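Local coordinates for protein Methylcobalamin\: coenzyme M methyltransferase (Methanosarcina mazei, PDB 4AY7) that transfers the methyl group of a methylated corrinoid to coenzyme M, a zinc-dependent reaction that belongs to methanogenesis, at residues Lys16-Ala21 with Glu26-Val31; Leu20-Gly25 with Ile318-Pro323. One frame throughout, in Å; residues are numbered along the deposited sequence.

Interaction 1: residues Lys16-Ala21 with Glu26-Val31; sequences KTRLLA and EPVDKV
R18 and D29 form a two-pronged salt bridge where the chain, having left helix 15-24, runs back along its flank. The guanidinium grips the carboxylate side-on: NE of R18 reaches OD1 of D29 at 2.7 Å with an almost straight N-H...O angle of 175°, and NH2 of R18 meets the syn lone pair of OD2 of D29 at 2.8 Å. The two groups are nearly coplanar, their planes 23° apart. The R18 chain runs out extended, CG anti to the backbone N, then turns about its CG-CD bond (chi3 -64°), which brings NE and NH2 together onto the acid.

A second, non-polar layer comes from K30, whose methylene CE sits over the centre of one guanidinium face, 3.7 Å from CZ of R18. This leaves NZ of K30 only 4.3 Å from NH2 of R18, a like-charge approach that the carboxylate of D29 probably eases. Apolar packing fills the space nearer the helix, where CG1 of V28 lies 3.7 Å from CB of A21 and also touches the carbonyl oxygen of R18. E26 lays its OE1 alongside A21, 3.5 Å from CA of A21.

Among backbone groups, N of E26 donates to O of A21 at 2.9 Å. It is the outer bond of the Schellman motif that ends the helix, and it starts the return of the chain.

With an alanine at R18, the D29 carboxylate would probably lose its charged mate, and CE of K30 the flat surface on which it rests. The loop is thus held at its start by a backbone bond and farther on by a charged pair, with the V28-A21 packing between; two nearly straight charged bonds, lying close to one plane, probably limit the rotation of both groups.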
loop_
_atom_site.group_PDB
_atom_site.type_symbol
_atom_site.label_atom_id
_atom_site.label_comp_id
_atom_site.label_asym_id
_atom_site.label_seq_id
_atom_site.Cartn_x
_atom_site.Cartn_y
_atom_site.Cartn_z
ATOM N N LYS A 16 -5.765 4.656 16.590
ATOM C CA LYS A 16 -4.392 4.854 16.214
ATOM C C LYS A 16 -3.455 3.951 17.018
ATOM O O LYS A 16 -2.631 3.247 16.438
ATOM C CB LYS A 16 -3.931 6.347 16.310
ATOM C CG LYS A 16 -2.408 6.560 16.172
ATOM C CD LYS A 16 -1.977 7.992 15.968
ATOM C CE LYS A 16 -1.855 8.891 17.185
ATOM N NZ LYS A 16 -1.674 10.357 16.694
ATOM N N THR A 17 -3.597 3.977 18.341
ATOM C CA THR A 17 -2.703 3.189 19.242
ATOM C C THR A 17 -2.873 1.692 19.018
ATOM O O THR A 17 -1.886 0.947 19.067
ATOM C CB THR A 17 -2.779 3.518 20.731
ATOM O OG1 THR A 17 -4.075 3.273 21.191
ATOM C CG2 THR A 17 -2.323 4.937 21.137
ATOM N N ARG A 18 -4.094 1.259 18.731
ATOM C CA ARG A 18 -4.356 -0.164 18.464
ATOM C C ARG A 18 -3.672 -0.567 17.176
ATOM O O ARG A 18 -3.114 -1.675 17.091
ATOM C CB ARG A 18 -5.838 -0.452 18.364
ATOM C CG ARG A 18 -6.190 -1.902 18.140
ATOM C CD ARG A 18 -7.672 -2.138 18.032
ATOM N NE ARG A 18 -8.382 -1.819 19.288
ATOM C CZ ARG A 18 -9.263 -0.831 19.460
ATOM N NH1 ARG A 18 -9.572 -0.010 18.494
ATOM N NH2 ARG A 18 -9.847 -0.664 20.634
ATOM N N LEU A 19 -3.811 0.267 16.119
ATOM C CA LEU A 19 -3.205 -0.119 14.828
ATOM C C LEU A 19 -1.706 -0.300 14.958
ATOM O O LEU A 19 -1.129 -1.257 14.451
ATOM C CB LEU A 19 -3.565 0.828 13.647
ATOM C CG LEU A 19 -3.007 0.442 12.260
ATOM C CD1 LEU A 19 -3.423 -0.987 11.876
ATOM C CD2 LEU A 19 -3.377 1.498 11.184
ATOM N N LEU A 20 -1.061 0.668 15.569
ATOM C CA LEU A 20 0.375 0.664 15.726
ATOM C C LEU A 20 0.828 -0.528 16.621
ATOM O O LEU A 20 1.774 -1.265 16.322
ATOM C CB LEU A 20 0.802 2.041 16.318
ATOM C CG LEU A 20 0.693 3.223 15.361
ATOM C CD1 LEU A 20 1.042 4.471 16.146
ATOM C CD2 LEU A 20 1.578 3.109 14.139
ATOM N N ALA A 21 0.119 -0.733 17.704
ATOM C CA ALA A 21 0.382 -1.917 18.593
ATOM C C ALA A 21 0.247 -3.223 17.812
ATOM O O ALA A 21 1.170 -4.111 17.817
ATOM C CB ALA A 21 -0.529 -1.889 19.817
ATOM N N GLU A 26 2.625 -5.946 19.549
ATOM C CA GLU A 26 2.320 -5.740 20.957
ATOM C C GLU A 26 0.912 -6.179 21.276
ATOM O O GLU A 26 0.043 -6.258 20.367
ATOM C CB GLU A 26 2.487 -4.262 21.222
ATOM C CG GLU A 26 3.918 -3.811 21.011
ATOM C CD GLU A 26 4.048 -2.318 21.028
ATOM O OE1 GLU A 26 3.014 -1.673 20.815
ATOM O OE2 GLU A 26 5.164 -1.777 21.247
ATOM N N PRO A 27 0.617 -6.460 22.584
ATOM C CA PRO A 27 -0.740 -6.950 22.830
ATOM C C PRO A 27 -1.822 -5.912 22.539
ATOM O O PRO A 27 -1.644 -4.706 22.763
ATOM C CB PRO A 27 -0.751 -7.334 24.323
ATOM C CG PRO A 27 0.682 -7.498 24.684
ATOM C CD PRO A 27 1.452 -6.560 23.794
ATOM N N VAL A 28 -2.906 -6.398 21.994
ATOM C CA VAL A 28 -4.075 -5.571 21.797
ATOM C C VAL A 28 -5.338 -6.207 22.320
ATOM O O VAL A 28 -5.400 -7.437 22.523
ATOM C CB VAL A 28 -4.276 -5.273 20.296
ATOM C CG1 VAL A 28 -3.158 -4.421 19.773
ATOM C CG2 VAL A 28 -4.404 -6.584 19.539
ATOM N N ASP A 29 -6.344 -5.359 22.531
ATOM C CA ASP A 29 -7.652 -5.821 22.944
ATOM C C ASP A 29 -8.371 -6.609 21.860
ATOM O O ASP A 29 -9.089 -7.542 22.137
ATOM C CB ASP A 29 -8.518 -4.640 23.407
ATOM C CG ASP A 29 -8.599 -3.509 22.374
ATOM O OD1 ASP A 29 -7.701 -3.318 21.476
ATOM O OD2 ASP A 29 -9.580 -2.746 22.521
ATOM N N LYS A 30 -8.197 -6.206 20.600
ATOM C CA LYS A 30 -8.875 -6.835 19.469
ATOM C C LYS A 30 -8.172 -6.492 18.160
ATOM O O LYS A 30 -7.411 -5.559 18.143
ATOM C CB LYS A 30 -10.359 -6.386 19.412
ATOM C CG LYS A 30 -10.586 -4.950 18.993
ATOM C CD LYS A 30 -12.017 -4.453 19.207
ATOM C CE LYS A 30 -12.180 -3.049 18.706
ATOM N NZ LYS A 30 -13.443 -2.364 19.094
ATOM N N VAL A 31 -8.330 -7.301 17.113
ATOM C CA VAL A 31 -7.678 -7.051 15.820
ATOM C C VAL A 31 -8.327 -5.797 15.164
ATOM O O VAL A 31 -9.565 -5.728 15.072
ATOM C CB VAL A 31 -7.844 -8.280 14.916
ATOM C CG1 VAL A 31 -7.392 -8.006 13.484
ATOM C CG2 VAL A 31 -7.157 -9.527 15.559
#

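Interaction 2: residues Leu20-Gly25 with Ile318-Pro323; sequences LAALKG and IDVLAP. With MG (magnesium ion), chain D.
V320 opens the last strand of the TIM barrel, and its CG2 methyl fits against A22 and L23 on the final turn of helix 15-24. This helix lies across the N-terminal end of the barrel: L20 and L23 also touch V242, at the start of strand 242-246, while L23 continues onto V244 and V289.

The tight side is built from apolar side chains. CD2 of L23 meets CG2 of V320 at 3.7 Å, and the two side chains cross at a slant. The L23 CB bond leaves the helix away from the strand, but its isobutyl end swings back; on the strand, CG2 of V320 stands anti to the carbonyl carbon (CG1 at chi1 170°), where it serves both partners. The CB bond of A22 points toward the strand, and CB of A22 lies 4.0 Å from CG2 of V320 and 3.7 Å from the carbonyl oxygen of D319. Such a short side chain lets the helix come close to the chain just ahead of the strand. P32 covers both A22 and V320.

Toward D319 the contact becomes looser and wetter. The helix ends in a Schellman motif with G25, at positive phi, as its C-prime residue; the inner bond, G25 N to A22 O, is weak. A water lies between this carbonyl and D319, although its 2.5 Å distance to O of A22 is suspiciously short and its bond to OD1 of D319 is weak. The D319 carboxylate divides its work: OD2 takes a salt bridge from K279 and a hydrogen bond from the backbone N of L288, which probably fixes the rotation of the group, while the other oxygen turns to a magnesium ion that also carries two waters. The metal sits 2.2 Å from OD1 of D319.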
loop_
_atom_site.group_PDB
_atom_site.type_symbol
_atom_site.label_atom_id
_atom_site.label_comp_id
_atom_site.label_asym_id
_atom_site.label_seq_id
_atom_site.Cartn_x
_atom_site.Cartn_y
_atom_site.Cartn_z
ATOM N N LEU A 20 -1.061 0.668 15.569
ATOM C CA LEU A 20 0.375 0.664 15.726
ATOM C C LEU A 20 0.828 -0.528 16.621
ATOM O O LEU A 20 1.774 -1.265 16.322
ATOM C CB LEU A 20 0.802 2.041 16.318
ATOM C CG LEU A 20 0.693 3.223 15.361
ATOM C CD1 LEU A 20 1.042 4.471 16.146
ATOM C CD2 LEU A 20 1.578 3.109 14.139
ATOM N N ALA A 21 0.119 -0.733 17.704
ATOM C CA ALA A 21 0.382 -1.917 18.593
ATOM C C ALA A 21 0.247 -3.223 17.812
ATOM O O ALA A 21 1.170 -4.111 17.817
ATOM C CB ALA A 21 -0.529 -1.889 19.817
ATOM N N ALA A 22 -0.836 -3.338 17.069
ATOM C CA ALA A 22 -1.032 -4.534 16.232
ATOM C C ALA A 22 0.051 -4.856 15.263
ATOM O O ALA A 22 0.457 -6.009 15.120
ATOM C CB ALA A 22 -2.398 -4.495 15.539
ATOM N N LEU A 23 0.486 -3.811 14.524
ATOM C CA LEU A 23 1.513 -3.955 13.537
ATOM C C LEU A 23 2.843 -4.276 14.198
ATOM O O LEU A 23 3.621 -5.060 13.674
ATOM C CB LEU A 23 1.598 -2.710 12.601
ATOM C CG LEU A 23 0.419 -2.489 11.664
ATOM C CD1 LEU A 23 0.399 -1.089 10.989
ATOM C CD2 LEU A 23 0.394 -3.688 10.666
ATOM N N LYS A 24 3.123 -3.681 15.332
ATOM C CA LYS A 24 4.365 -3.991 16.002
ATOM C C LYS A 24 4.357 -5.344 16.730
ATOM O O LYS A 24 5.422 -5.835 17.128
ATOM C CB LYS A 24 4.671 -2.910 16.988
ATOM C CG LYS A 24 5.036 -1.581 16.365
ATOM C CD LYS A 24 5.567 -0.731 17.504
ATOM C CE LYS A 24 5.521 0.752 17.213
ATOM N NZ LYS A 24 5.731 1.473 18.506
ATOM N N GLY A 25 3.203 -5.963 16.883
ATOM C CA GLY A 25 3.134 -7.261 17.609
ATOM C C GLY A 25 3.012 -7.114 19.101
ATOM O O GLY A 25 3.257 -8.069 19.862
ATOM N N ILE A 318 -4.598 -13.496 11.786
ATOM C CA ILE A 318 -4.289 -12.233 11.147
ATOM C C ILE A 318 -4.138 -11.139 12.181
ATOM O O ILE A 318 -4.830 -11.141 13.199
ATOM C CB ILE A 318 -5.392 -11.881 10.117
ATOM C CG1 ILE A 318 -4.787 -11.075 8.999
ATOM C CG2 ILE A 318 -6.608 -11.143 10.755
ATOM C CD1 ILE A 318 -3.971 -11.914 7.994
ATOM N N ASP A 319 -3.173 -10.250 11.975
ATOM C CA ASP A 319 -2.886 -9.210 12.908
ATOM C C ASP A 319 -3.692 -7.958 12.719
ATOM O O ASP A 319 -3.979 -7.226 13.677
ATOM C CB ASP A 319 -1.397 -8.951 12.909
ATOM C CG ASP A 319 -0.614 -10.196 13.254
ATOM O OD1 ASP A 319 -0.750 -10.617 14.411
ATOM O OD2 ASP A 319 0.037 -10.833 12.401
ATOM N N VAL A 320 -3.966 -7.652 11.473
ATOM C CA VAL A 320 -4.788 -6.531 11.037
ATOM C C VAL A 320 -5.719 -7.048 9.929
ATOM O O VAL A 320 -5.234 -7.560 8.893
ATOM C CB VAL A 320 -3.988 -5.350 10.480
ATOM C CG1 VAL A 320 -4.946 -4.330 9.828
ATOM C CG2 VAL A 320 -3.097 -4.683 11.586
ATOM N N LEU A 321 -7.011 -7.021 10.193
ATOM C CA LEU A 321 -7.985 -7.569 9.211
ATOM C C LEU A 321 -8.164 -6.526 8.121
ATOM O O LEU A 321 -8.443 -5.329 8.406
ATOM C CB LEU A 321 -9.302 -7.866 9.846
ATOM C CG LEU A 321 -10.471 -8.362 8.990
ATOM C CD1 LEU A 321 -10.037 -9.659 8.339
ATOM C CD2 LEU A 321 -11.827 -8.484 9.697
ATOM N N ALA A 322 -8.002 -6.965 6.878
ATOM C CA ALA A 322 -7.999 -6.007 5.738
ATOM C C ALA A 322 -8.237 -6.718 4.417
ATOM O O ALA A 322 -8.050 -7.914 4.336
ATOM C CB ALA A 322 -6.656 -5.236 5.695
ATOM N N PRO A 323 -8.563 -5.938 3.325
ATOM C CA PRO A 323 -8.600 -6.497 1.986
ATOM C C PRO A 323 -7.207 -7.060 1.621
ATOM O O PRO A 323 -6.182 -6.503 2.017
ATOM C CB PRO A 323 -8.966 -5.293 1.118
ATOM C CG PRO A 323 -9.691 -4.371 2.067
ATOM C CD PRO A 323 -8.967 -4.521 3.350
HETATM MG MG MG D . -0.856 -11.658 16.335
HETATM O O HOH W 1 -0.787 -7.884 16.299
HETATM O O HOH W 2 -2.090 -10.329 17.242
HETATM O O HOH W 3 -2.101 -13.289 15.968
#

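Both interactions start from helix 15-24, share L20 and A21, and have centres about 7 Å apart. Interaction 1 is local, made with the loop that follows at once; interaction 2 joins the same helix to residues nearly 300 positions later, on strand 320-323 of the parallel barrel sheet. They meet directly: CG1 of V31 packs 3.5 Å from N of L321, and CD1 of L19 lies 3.7 Å from CG2 of V320. Helix, return loop and last strand therefore form one continuous assembly at the N-terminal end of the barrel, tying the beginning of the fold to its end, whereas the zinc ligand H246 stands at the other end of its strand.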